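Local coordinates for protein ribokinase, putative (Burkholderia thailandensis, PDB 3B1R) that is a nucleoside kinase of the PfkB (ribokinase) family that binds nucleosides such as inosine and probably transfers phosphate to them from ATP, at residues M23-R28 / I41-L46; A111-D116 / D255-G260; I172-Q177 / I197-Y202. All blocks are in the same frame, centred on the assembly; numbering follows the deposited sequence.

Interaction 1: residues M23-R28 / I41-L46. With AMP (adenosine monophosphate), chain P.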
loop_
_atom_site.group_PDB
_atom_site.type_symbol
_atom_site.label_atom_id
_atom_site.label_comp_id
_atom_site.label_asym_id
_atom_site.label_seq_id
_atom_site.Cartn_x
_atom_site.Cartn_y
_atom_site.Cartn_z
ATOM N N MET A 23 5.294 1.927 -5.090
ATOM C CA MET A 23 4.483 0.949 -5.784
ATOM C C MET A 23 3.192 1.605 -6.275
ATOM O O MET A 23 2.233 1.770 -5.513
ATOM C CB MET A 23 4.177 -0.243 -4.867
ATOM C CG MET A 23 5.420 -0.949 -4.289
ATOM S SD MET A 23 6.206 -0.093 -2.891
ATOM C CE MET A 23 5.543 -0.970 -1.482
ATOM N N THR A 24 3.177 1.949 -7.563
ATOM C CA THR A 24 2.068 2.661 -8.203
ATOM C C THR A 24 1.113 1.732 -8.951
ATOM O O THR A 24 1.461 1.197 -10.009
ATOM C CB THR A 24 2.609 3.695 -9.217
ATOM O OG1 THR A 24 3.294 3.012 -10.278
ATOM C CG2 THR A 24 3.579 4.585 -8.566
ATOM N N PHE A 25 -0.084 1.533 -8.397
ATOM C CA PHE A 25 -1.170 0.861 -9.110
ATOM C C PHE A 25 -1.529 1.701 -10.327
ATOM O O PHE A 25 -1.777 2.910 -10.197
ATOM C CB PHE A 25 -2.400 0.688 -8.200
ATOM C CG PHE A 25 -3.582 0.015 -8.868
ATOM C CD1 PHE A 25 -3.457 -1.250 -9.438
ATOM C CD2 PHE A 25 -4.825 0.642 -8.905
ATOM C CE1 PHE A 25 -4.549 -1.873 -10.046
ATOM C CE2 PHE A 25 -5.921 0.028 -9.504
ATOM C CZ PHE A 25 -5.786 -1.234 -10.079
ATOM N N GLU A 26 -1.525 1.080 -11.507
ATOM C CA GLU A 26 -1.909 1.776 -12.741
ATOM C C GLU A 26 -3.414 1.691 -12.823
ATOM O O GLU A 26 -3.954 0.812 -13.474
ATOM C CB GLU A 26 -1.280 1.128 -13.980
ATOM C CG GLU A 26 0.165 0.690 -13.806
ATOM C CD GLU A 26 1.158 1.720 -14.285
ATOM O OE1 GLU A 26 1.045 2.900 -13.883
ATOM O OE2 GLU A 26 2.064 1.336 -15.067
ATOM N N GLY A 27 -4.086 2.594 -12.118
ATOM C CA GLY A 27 -5.537 2.577 -11.977
ATOM C C GLY A 27 -5.929 3.532 -10.868
ATOM O O GLY A 27 -5.134 4.371 -10.453
ATOM N N ARG A 28 -7.154 3.410 -10.384
ATOM C CA ARG A 28 -7.619 4.288 -9.332
ATOM C C ARG A 28 -8.309 3.493 -8.252
ATOM O O ARG A 28 -9.283 2.780 -8.532
ATOM C CB ARG A 28 -8.511 5.389 -9.905
ATOM C CG ARG A 28 -7.683 6.455 -10.663
ATOM C CD ARG A 28 -8.464 7.139 -11.779
ATOM N NE ARG A 28 -7.619 7.407 -12.958
ATOM C CZ ARG A 28 -6.685 8.354 -13.034
ATOM N NH1 ARG A 28 -6.442 9.151 -12.001
ATOM N NH2 ARG A 28 -5.986 8.505 -14.149
ATOM N N ILE A 41 -11.708 -2.982 0.108
ATOM C CA ILE A 41 -10.879 -3.089 -1.107
ATOM C C ILE A 41 -9.803 -4.173 -0.935
ATOM O O ILE A 41 -9.144 -4.241 0.100
ATOM C CB ILE A 41 -10.220 -1.718 -1.486
ATOM C CG1 ILE A 41 -9.294 -1.845 -2.712
ATOM C CG2 ILE A 41 -9.468 -1.105 -0.292
ATOM C CD1 ILE A 41 -9.027 -0.514 -3.413
ATOM N N ASN A 42 -9.681 -5.042 -1.938
ATOM C CA ASN A 42 -8.563 -5.968 -2.072
ATOM C C ASN A 42 -7.960 -5.766 -3.469
ATOM O O ASN A 42 -8.671 -5.849 -4.463
ATOM C CB ASN A 42 -9.034 -7.422 -1.918
ATOM C CG ASN A 42 -9.334 -7.813 -0.470
ATOM O OD1 ASN A 42 -9.704 -6.985 0.364
ATOM N ND2 ASN A 42 -9.186 -9.094 -0.173
ATOM N N LEU A 43 -6.668 -5.459 -3.547
ATOM C CA LEU A 43 -5.990 -5.387 -4.835
ATOM C C LEU A 43 -4.680 -6.110 -4.741
ATOM O O LEU A 43 -4.050 -6.122 -3.678
ATOM C CB LEU A 43 -5.698 -3.942 -5.246
ATOM C CG LEU A 43 -6.824 -3.030 -5.717
ATOM C CD1 LEU A 43 -6.270 -1.640 -5.848
ATOM C CD2 LEU A 43 -7.396 -3.508 -7.060
ATOM N N SER A 44 -4.267 -6.706 -5.855
ATOM C CA SER A 44 -2.954 -7.307 -5.956
ATOM C C SER A 44 -2.478 -7.127 -7.379
ATOM O O SER A 44 -2.986 -7.775 -8.299
ATOM C CB SER A 44 -2.987 -8.786 -5.564
ATOM O OG SER A 44 -1.672 -9.303 -5.383
ATOM N N PHE A 45 -1.511 -6.236 -7.559
ATOM C CA PHE A 45 -1.062 -5.840 -8.886
ATOM C C PHE A 45 0.390 -6.221 -9.105
ATOM O O PHE A 45 1.197 -6.171 -8.190
ATOM C CB PHE A 45 -1.297 -4.336 -9.143
ATOM C CG PHE A 45 -0.606 -3.406 -8.163
ATOM C CD1 PHE A 45 0.564 -2.747 -8.524
ATOM C CD2 PHE A 45 -1.153 -3.151 -6.908
ATOM C CE1 PHE A 45 1.196 -1.871 -7.646
ATOM C CE2 PHE A 45 -0.525 -2.288 -6.014
ATOM C CZ PHE A 45 0.660 -1.638 -6.389
ATOM N N LEU A 46 0.706 -6.607 -10.335
ATOM C CA LEU A 46 2.023 -7.143 -10.678
ATOM C C LEU A 46 3.027 -6.020 -10.887
ATOM O O LEU A 46 2.741 -5.051 -11.580
ATOM C CB LEU A 46 1.935 -8.045 -11.920
ATOM C CG LEU A 46 1.042 -7.733 -13.146
ATOM C CD1 LEU A 46 0.872 -8.994 -14.005
ATOM C CD2 LEU A 46 -0.359 -7.158 -12.806
HETATM P P AMP P . -4.892 -14.305 2.228
HETATM O O1P AMP P . -4.430 -15.592 2.862
HETATM O O2P AMP P . -6.145 -14.468 1.393
HETATM O O3P AMP P . -4.909 -13.142 3.183
HETATM O "O5'" AMP P . -3.708 -14.003 1.170
HETATM C "C5'" AMP P . -2.422 -13.535 1.607
HETATM C "C4'" AMP P . -1.352 -14.263 0.799
HETATM O "O4'" AMP P . -1.590 -14.019 -0.585
HETATM C "C3'" AMP P . 0.071 -13.789 1.077
HETATM O "O3'" AMP P . 0.827 -14.840 1.721
HETATM C "C2'" AMP P . 0.650 -13.441 -0.291
HETATM O "O2'" AMP P . 1.907 -14.075 -0.540
HETATM C "C1'" AMP P . -0.355 -13.999 -1.286
HETATM N N9 AMP P . -0.539 -13.185 -2.499
HETATM C C8 AMP P . -0.747 -11.857 -2.538
HETATM N N7 AMP P . -0.900 -11.416 -3.811
HETATM C C5 AMP P . -0.796 -12.481 -4.619
HETATM C C6 AMP P . -0.866 -12.715 -6.081
HETATM N N6 AMP P . -1.079 -11.687 -6.946
HETATM N N1 AMP P . -0.691 -13.980 -6.527
HETATM C C2 AMP P . -0.491 -15.018 -5.681
HETATM N N3 AMP P . -0.416 -14.881 -4.341
HETATM C C4 AMP P . -0.560 -13.653 -3.754
#
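F25 and F45 meet in an oblique aromatic pair, their centroids 5.5 Å apart. The two ring planes are turned 59° against each other. F25 holds CG anti to its own N (chi1 179°), and with that setting CB stands over the face of the F45 ring, almost on the normal. At 4.1 Å from F25 CB to the F45 centroid, this is a well-centred CH-pi contact. The edge of the F25 ring then runs down to the base of F45, where F25 CD1 lies 3.8 Å from F45 CB, near the plane of the F25 ring. F45 itself takes the crowded rotamer, CG lodged between N and the carbonyl carbon (chi1 59°). Its ring is thereby carried to the backbone of 23-25, with F25 CA over its face and F45 CE1 3.7 Å from F25 N. Farther along, the rim atom F45 CZ touches M23 CB, whose thioether chain bends away.

L43 packs on F25 as well. Its CD1 sits 4.1 Å from the centroid of the F25 ring in a second CH-pi contact, and the two side chains cross at about a right angle. G27 N lies above the opposite face of that ring, offset toward the rim, and H32 meets F25 edge-to-face.

S44 points away from this cluster, and its OG donates to N7 of AMP (chain P) at 2.7 Å; this nucleotide occupies the pocket of the second subunit, where D20 and N60 of that subunit also bind it. Strand 43-46 pairs in parallel with a strand of the second subunit. The contact between 23-28 and 41-46 is thus apolar and CH-pi packing with no hydrogen bond across it, while S44, directed away from it, completes the neighbour's nucleoside site.

Interaction 2: residues A111-D116 / D255-G260; sequences AMITTD and DPTGCG. With AMP (adenosine monophosphate), chain G; AMP (adenosine monophosphate), chain H.
The turn leading into helix 259-272, whose N-terminus forms the anion hole in PfkB kinases, packs here against the end of strand 109-115. I113 and T257 reach toward each other tip to tip, I113 CD1 lying 3.9 Å from T257 CG2; the same CD1 also borders the ribose of AMP (chain G). T115 crosses T257 obliquely, its CG2 3.5 Å from T257 OG1, while P256 sets CG 3.4 Å from D116 O.

T257 is fixed from its own side by D255. With OG1 beside the backbone N (chi1 -47°), the hydroxyl gives its proton to D255 OD1 on the syn side at 2.9 Å, and T257 N reaches the same oxygen from above the carboxylate plane, closing an Asx turn. The second carboxylate oxygen, D255 OD2, accepts from G296 N. Water 1 donates to T257 OG1.

A type II turn from P256 to C259 then presents G258 N to O2P of AMP (chain G) at 3.0 Å. C259 CB packs against O4' and O5' of AMP (chain H), so the turn lies between the two nucleotides. G258 occupies the N-cap, so the phosphate lies at a helix N-terminus, as in the anion hole of the ribokinase family.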
loop_
_atom_site.group_PDB
_atom_site.type_symbol
_atom_site.label_atom_id
_atom_site.label_comp_id
_atom_site.label_asym_id
_atom_site.label_seq_id
_atom_site.Cartn_x
_atom_site.Cartn_y
_atom_site.Cartn_z
ATOM N N ALA A 111 10.617 5.702 2.879
ATOM C CA ALA A 111 9.175 5.676 2.699
ATOM C C ALA A 111 8.800 4.508 1.810
ATOM O O ALA A 111 9.297 4.397 0.693
ATOM C CB ALA A 111 8.703 6.983 2.093
ATOM N N MET A 112 7.951 3.623 2.326
ATOM C CA MET A 112 7.357 2.571 1.515
ATOM C C MET A 112 6.005 3.076 1.069
ATOM O O MET A 112 5.051 3.100 1.845
ATOM C CB MET A 112 7.205 1.271 2.305
ATOM C CG MET A 112 8.257 0.241 2.006
ATOM S SD MET A 112 9.868 0.759 2.595
ATOM C CE MET A 112 10.895 -0.575 1.980
ATOM N N ILE A 113 5.941 3.508 -0.180
ATOM C CA ILE A 113 4.763 4.208 -0.673
ATOM C C ILE A 113 3.998 3.324 -1.639
ATOM O O ILE A 113 4.526 2.920 -2.673
ATOM C CB ILE A 113 5.129 5.542 -1.385
ATOM C CG1 ILE A 113 5.940 6.457 -0.453
ATOM C CG2 ILE A 113 3.852 6.244 -1.863
ATOM C CD1 ILE A 113 6.761 7.555 -1.178
ATOM N N THR A 114 2.745 3.040 -1.307
ATOM C CA THR A 114 1.871 2.365 -2.261
ATOM C C THR A 114 0.745 3.320 -2.634
ATOM O O THR A 114 0.114 3.941 -1.766
ATOM C CB THR A 114 1.359 1.018 -1.732
ATOM O OG1 THR A 114 0.775 1.200 -0.445
ATOM C CG2 THR A 114 2.490 0.062 -1.587
ATOM N N THR A 115 0.530 3.479 -3.928
ATOM C CA THR A 115 -0.301 4.564 -4.407
ATOM C C THR A 115 -1.075 4.172 -5.661
ATOM O O THR A 115 -0.969 3.037 -6.139
ATOM C CB THR A 115 0.565 5.844 -4.600
ATOM O OG1 THR A 115 -0.233 6.917 -5.126
ATOM C CG2 THR A 115 1.754 5.581 -5.518
ATOM N N ASP A 116 -1.897 5.090 -6.161
ATOM C CA ASP A 116 -2.567 4.907 -7.445
ATOM C C ASP A 116 -2.395 6.166 -8.308
ATOM O O ASP A 116 -1.605 7.047 -7.967
ATOM C CB ASP A 116 -4.043 4.557 -7.242
ATOM C CG ASP A 116 -4.870 5.724 -6.717
ATOM O OD1 ASP A 116 -6.097 5.540 -6.601
ATOM O OD2 ASP A 116 -4.317 6.814 -6.420
ATOM N N ASP A 255 3.017 8.305 -12.569
ATOM C CA ASP A 255 3.203 8.284 -11.123
ATOM C C ASP A 255 3.025 9.686 -10.556
ATOM O O ASP A 255 3.798 10.579 -10.907
ATOM C CB ASP A 255 4.603 7.752 -10.775
ATOM C CG ASP A 255 4.849 7.664 -9.273
ATOM O OD1 ASP A 255 3.879 7.585 -8.504
ATOM O OD2 ASP A 255 6.024 7.659 -8.859
ATOM N N PRO A 256 2.005 9.888 -9.690
ATOM C CA PRO A 256 1.847 11.214 -9.110
ATOM C C PRO A 256 2.705 11.465 -7.869
ATOM O O PRO A 256 2.790 12.610 -7.432
ATOM C CB PRO A 256 0.345 11.294 -8.779
ATOM C CG PRO A 256 -0.236 9.972 -9.109
ATOM C CD PRO A 256 0.898 9.005 -9.303
ATOM N N THR A 257 3.363 10.432 -7.329
ATOM C CA THR A 257 4.263 10.619 -6.182
ATOM C C THR A 257 5.322 11.683 -6.445
ATOM O O THR A 257 6.200 11.501 -7.286
ATOM C CB THR A 257 4.971 9.308 -5.760
ATOM O OG1 THR A 257 4.009 8.249 -5.689
ATOM C CG2 THR A 257 5.630 9.484 -4.410
ATOM N N GLY A 258 5.252 12.777 -5.689
ATOM C CA GLY A 258 6.135 13.913 -5.898
ATOM C C GLY A 258 5.461 15.109 -6.550
ATOM O O GLY A 258 6.060 16.180 -6.623
ATOM N N CYS A 259 4.216 14.950 -7.011
ATOM C CA CYS A 259 3.524 16.054 -7.707
ATOM C C CYS A 259 3.307 17.259 -6.794
ATOM O O CYS A 259 3.456 18.399 -7.226
ATOM C CB CYS A 259 2.200 15.610 -8.332
ATOM S SG CYS A 259 2.402 14.715 -9.890
ATOM N N GLY A 260 2.964 16.996 -5.534
ATOM C CA GLY A 260 2.826 18.071 -4.552
ATOM C C GLY A 260 4.107 18.877 -4.478
ATOM O O GLY A 260 4.090 20.104 -4.491
HETATM P P AMP G . 4.539 14.462 -2.107
HETATM O O1P AMP G . 3.541 15.334 -1.365
HETATM O O2P AMP G . 3.926 13.433 -3.028
HETATM O O3P AMP G . 5.624 15.262 -2.792
HETATM O "O5'" AMP G . 5.318 13.660 -0.955
HETATM C "C5'" AMP G . 6.039 12.453 -1.199
HETATM C "C4'" AMP G . 7.233 12.457 -0.258
HETATM O "O4'" AMP G . 6.764 12.351 1.082
HETATM C "C3'" AMP G . 8.124 11.241 -0.478
HETATM O "O3'" AMP G . 9.283 11.628 -1.259
HETATM C "C2'" AMP G . 8.394 10.697 0.932
HETATM O "O2'" AMP G . 9.791 10.527 1.177
HETATM C "C1'" AMP G . 7.805 11.779 1.846
HETATM N N9 AMP G . 7.125 11.354 3.068
HETATM C C8 AMP G . 6.184 10.398 3.152
HETATM N N7 AMP G . 5.724 10.285 4.407
HETATM C C5 AMP G . 6.380 11.200 5.141
HETATM C C6 AMP G . 6.369 11.585 6.552
HETATM N N6 AMP G . 5.534 10.941 7.399
HETATM N N1 AMP G . 7.193 12.586 6.930
HETATM C C2 AMP G . 8.021 13.216 6.070
HETATM N N3 AMP G . 8.091 12.898 4.758
HETATM C C4 AMP G . 7.301 11.913 4.257
HETATM P P AMP H . -1.664 16.741 -6.015
HETATM O O1P AMP H . -0.587 16.756 -4.956
HETATM O O2P AMP H . -2.029 15.340 -6.429
HETATM O O3P AMP H . -2.832 17.644 -5.694
HETATM O "O5'" AMP H . -0.960 17.353 -7.314
HETATM C "C5'" AMP H . -0.280 18.584 -7.211
HETATM C "C4'" AMP H . -0.395 19.327 -8.525
HETATM O "O4'" AMP H . 0.311 18.584 -9.525
HETATM C "C3'" AMP H . -1.818 19.524 -9.048
HETATM O "O3'" AMP H . -2.509 20.674 -8.522
HETATM C "C2'" AMP H . -1.519 19.661 -10.527
HETATM O "O2'" AMP H . -0.994 20.958 -10.866
HETATM C "C1'" AMP H . -0.414 18.652 -10.754
HETATM N N9 AMP H . -1.119 17.383 -11.040
HETATM C C8 AMP H . -1.434 16.391 -10.180
HETATM N N7 AMP H . -2.116 15.396 -10.817
HETATM C C5 AMP H . -2.258 15.770 -12.110
HETATM C C6 AMP H . -2.867 15.201 -13.335
HETATM N N6 AMP H . -3.490 14.001 -13.299
HETATM N N1 AMP H . -2.796 15.921 -14.479
HETATM C C2 AMP H . -2.184 17.120 -14.536
HETATM N N3 AMP H . -1.604 17.691 -13.463
HETATM C C4 AMP H . -1.601 17.074 -12.251
HETATM O O HOH W 1 0.959 8.786 -6.064
#

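Interaction 3: residues I172-Q177 / I197-Y202; sequences IFDPGQ and IAVNDY. With AMP (adenosine monophosphate), chain G.
I197 turns CG1 anti to its backbone N (chi1 163°) and then bends at chi2 (89°), which carries CD1 back to the neighbouring strand: it stops 3.4 Å from F173 O and 3.8 Å from P175 CD. V199 meets the same proline carbon from the next position on that side, its CG1 3.9 Å from P175 CD, and both side chains cross the proline at about a right angle. P175 CD also lies over the centre of the F173 ring. Two residues with side chains on the other side of the strands, I172 and A198, touch through CG2 and CB, beneath helix 259-272.

The backbone evidence for pairing is the parallel bridge of F173 with I197 and the bond A198 N to F173 O, 3.2 Å long with a 166° angle at the hydrogen. Beyond the bridge the chains part. D174 OD1 comes 3.3 Å from A198 O, but both are acceptors; D174 OD2 forms a salt bridge with R264. The D174 side chain lies about 4 Å from the bound magnesium ion, placing the contact at the active site.

Farther on, Q177 NE2 donates to O5' of AMP (chain G) at 3.1 Å. N200, at the N-cap of helix 201-211, ties its OD1 to E203 N. Adjacent parallel strands joined through helix 184-193 form a beta-alpha-beta crossover, with ligand-binding residues at and just beyond the strands' C-terminal ends, as in Rossmann-like kinases.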
loop_
_atom_site.group_PDB
_atom_site.type_symbol
_atom_site.label_atom_id
_atom_site.label_comp_id
_atom_site.label_asym_id
_atom_site.label_seq_id
_atom_site.Cartn_x
_atom_site.Cartn_y
_atom_site.Cartn_z
ATOM N N ILE A 172 6.262 29.322 3.196
ATOM C CA ILE A 172 5.180 28.379 2.961
ATOM C C ILE A 172 5.199 27.286 4.013
ATOM O O ILE A 172 6.258 26.739 4.322
ATOM C CB ILE A 172 5.373 27.663 1.601
ATOM C CG1 ILE A 172 5.397 28.679 0.456
ATOM C CG2 ILE A 172 4.296 26.565 1.424
ATOM C CD1 ILE A 172 5.562 28.044 -0.926
ATOM N N PHE A 173 4.032 26.956 4.562
ATOM C CA PHE A 173 3.914 25.851 5.509
ATOM C C PHE A 173 3.124 24.719 4.867
ATOM O O PHE A 173 1.959 24.894 4.484
ATOM C CB PHE A 173 3.253 26.325 6.819
ATOM C CG PHE A 173 3.014 25.231 7.845
ATOM C CD1 PHE A 173 4.005 24.317 8.173
ATOM C CD2 PHE A 173 1.802 25.164 8.520
ATOM C CE1 PHE A 173 3.776 23.320 9.136
ATOM C CE2 PHE A 173 1.559 24.173 9.495
ATOM C CZ PHE A 173 2.554 23.253 9.799
ATOM N N ASP A 174 3.792 23.574 4.724
ATOM C CA ASP A 174 3.216 22.361 4.135
ATOM C C ASP A 174 3.304 21.267 5.176
ATOM O O ASP A 174 4.278 20.529 5.219
ATOM C CB ASP A 174 3.991 21.952 2.873
ATOM C CG ASP A 174 3.375 20.741 2.149
ATOM O OD1 ASP A 174 2.349 20.179 2.592
ATOM O OD2 ASP A 174 3.927 20.344 1.112
ATOM N N PRO A 175 2.286 21.150 6.044
ATOM C CA PRO A 175 2.422 20.074 7.025
ATOM C C PRO A 175 2.334 18.691 6.379
ATOM O O PRO A 175 2.831 17.728 6.950
ATOM C CB PRO A 175 1.254 20.300 7.997
ATOM C CG PRO A 175 0.263 21.168 7.228
ATOM C CD PRO A 175 1.042 21.924 6.189
ATOM N N GLY A 176 1.729 18.609 5.193
ATOM C CA GLY A 176 1.529 17.324 4.507
ATOM C C GLY A 176 1.366 16.107 5.420
ATOM O O GLY A 176 0.458 16.056 6.254
ATOM N N GLN A 177 2.263 15.138 5.251
ATOM C CA GLN A 177 2.213 13.837 5.923
ATOM C C GLN A 177 2.575 13.891 7.403
ATOM O O GLN A 177 2.451 12.892 8.087
ATOM C CB GLN A 177 3.120 12.806 5.219
ATOM C CG GLN A 177 2.742 12.471 3.780
ATOM C CD GLN A 177 3.497 13.288 2.749
ATOM O OE1 GLN A 177 3.857 14.432 2.989
ATOM N NE2 GLN A 177 3.709 12.709 1.577
ATOM N N ILE A 197 0.040 28.834 3.262
ATOM C CA ILE A 197 -0.257 27.425 3.507
ATOM C C ILE A 197 -0.525 26.767 2.149
ATOM O O ILE A 197 -1.288 27.302 1.340
ATOM C CB ILE A 197 -1.420 27.228 4.527
ATOM C CG1 ILE A 197 -2.012 25.816 4.463
ATOM C CG2 ILE A 197 -2.517 28.245 4.315
ATOM C CD1 ILE A 197 -1.317 24.810 5.372
ATOM N N ALA A 198 0.147 25.642 1.895
ATOM C CA ALA A 198 -0.003 24.893 0.640
ATOM C C ALA A 198 -0.258 23.416 0.941
ATOM O O ALA A 198 0.639 22.710 1.400
ATOM C CB ALA A 198 1.234 25.062 -0.242
ATOM N N VAL A 199 -1.488 22.959 0.716
ATOM C CA VAL A 199 -1.850 21.554 0.974
ATOM C C VAL A 199 -2.634 20.956 -0.193
ATOM O O VAL A 199 -3.067 21.681 -1.082
ATOM C CB VAL A 199 -2.672 21.389 2.280
ATOM C CG1 VAL A 199 -1.784 21.505 3.534
ATOM C CG2 VAL A 199 -3.823 22.383 2.328
ATOM N N ASN A 200 -2.803 19.633 -0.212
ATOM C CA ASN A 200 -3.733 19.024 -1.158
ATOM C C ASN A 200 -5.102 19.005 -0.483
ATOM O O ASN A 200 -5.186 19.316 0.708
ATOM C CB ASN A 200 -3.256 17.632 -1.669
ATOM C CG ASN A 200 -3.313 16.530 -0.609
ATOM O OD1 ASN A 200 -4.176 16.522 0.275
ATOM N ND2 ASN A 200 -2.398 15.559 -0.726
ATOM N N ASP A 201 -6.164 18.672 -1.217
ATOM C CA ASP A 201 -7.518 18.882 -0.693
ATOM C C ASP A 201 -7.890 17.986 0.495
ATOM O O ASP A 201 -8.711 18.365 1.345
ATOM C CB ASP A 201 -8.578 18.829 -1.805
ATOM C CG ASP A 201 -8.701 17.450 -2.473
ATOM O OD1 ASP A 201 -7.852 16.563 -2.243
ATOM O OD2 ASP A 201 -9.659 17.270 -3.258
ATOM N N TYR A 202 -7.277 16.808 0.543
ATOM C CA TYR A 202 -7.438 15.874 1.647
ATOM C C TYR A 202 -6.784 16.444 2.905
ATOM O O TYR A 202 -7.337 16.351 4.013
ATOM C CB TYR A 202 -6.796 14.531 1.268
ATOM C CG TYR A 202 -6.975 13.452 2.319
ATOM C CD1 TYR A 202 -6.080 13.333 3.376
ATOM C CD2 TYR A 202 -8.036 12.539 2.243
ATOM C CE1 TYR A 202 -6.236 12.346 4.346
ATOM C CE2 TYR A 202 -8.200 11.540 3.205
ATOM C CZ TYR A 202 -7.295 11.460 4.268
ATOM O OH TYR A 202 -7.413 10.493 5.241
HETATM P P AMP G . 4.539 14.462 -2.107
HETATM O O1P AMP G . 3.541 15.334 -1.365
HETATM O O2P AMP G . 3.926 13.433 -3.028
HETATM O O3P AMP G . 5.624 15.262 -2.792
HETATM O "O5'" AMP G . 5.318 13.660 -0.955
HETATM C "C5'" AMP G . 6.039 12.453 -1.199
HETATM C "C4'" AMP G . 7.233 12.457 -0.258
HETATM O "O4'" AMP G . 6.764 12.351 1.082
HETATM C "C3'" AMP G . 8.124 11.241 -0.478
HETATM O "O3'" AMP G . 9.283 11.628 -1.259
HETATM C "C2'" AMP G . 8.394 10.697 0.932
HETATM O "O2'" AMP G . 9.791 10.527 1.177
HETATM C "C1'" AMP G . 7.805 11.779 1.846
HETATM N N9 AMP G . 7.125 11.354 3.068
HETATM C C8 AMP G . 6.184 10.398 3.152
HETATM N N7 AMP G . 5.724 10.285 4.407
HETATM C C5 AMP G . 6.380 11.200 5.141
HETATM C C6 AMP G . 6.369 11.585 6.552
HETATM N N6 AMP G . 5.534 10.941 7.399
HETATM N N1 AMP G . 7.193 12.586 6.930
HETATM C C2 AMP G . 8.021 13.216 6.070
HETATM N N3 AMP G . 8.091 12.898 4.758
HETATM C C4 AMP G . 7.301 11.913 4.257
#

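In the fold
Interactions 2 and 3 are buried and their centres lie about 11 and 8 Å from the centre of the chain, whereas interaction 1 is only partly buried and its centre is about 23 Å out. Interactions 1 and 2 share the four-stranded sheet: strands 18-24 and 109-115 are neighbours, and M23 N and F25 N probably bond to I113 O and T115 O. Interaction 3 belongs to the nine-stranded sheet and does not touch either. Nevertheless, 2 and 3 converge on AMP (chain G), while 1 serves the corresponding site of the second subunit. Chemistry follows place: aromatic packing outside, hydroxyl-carboxylate bonding at the phosphate turn, and strand pairing with aliphatic packing in the central sheet.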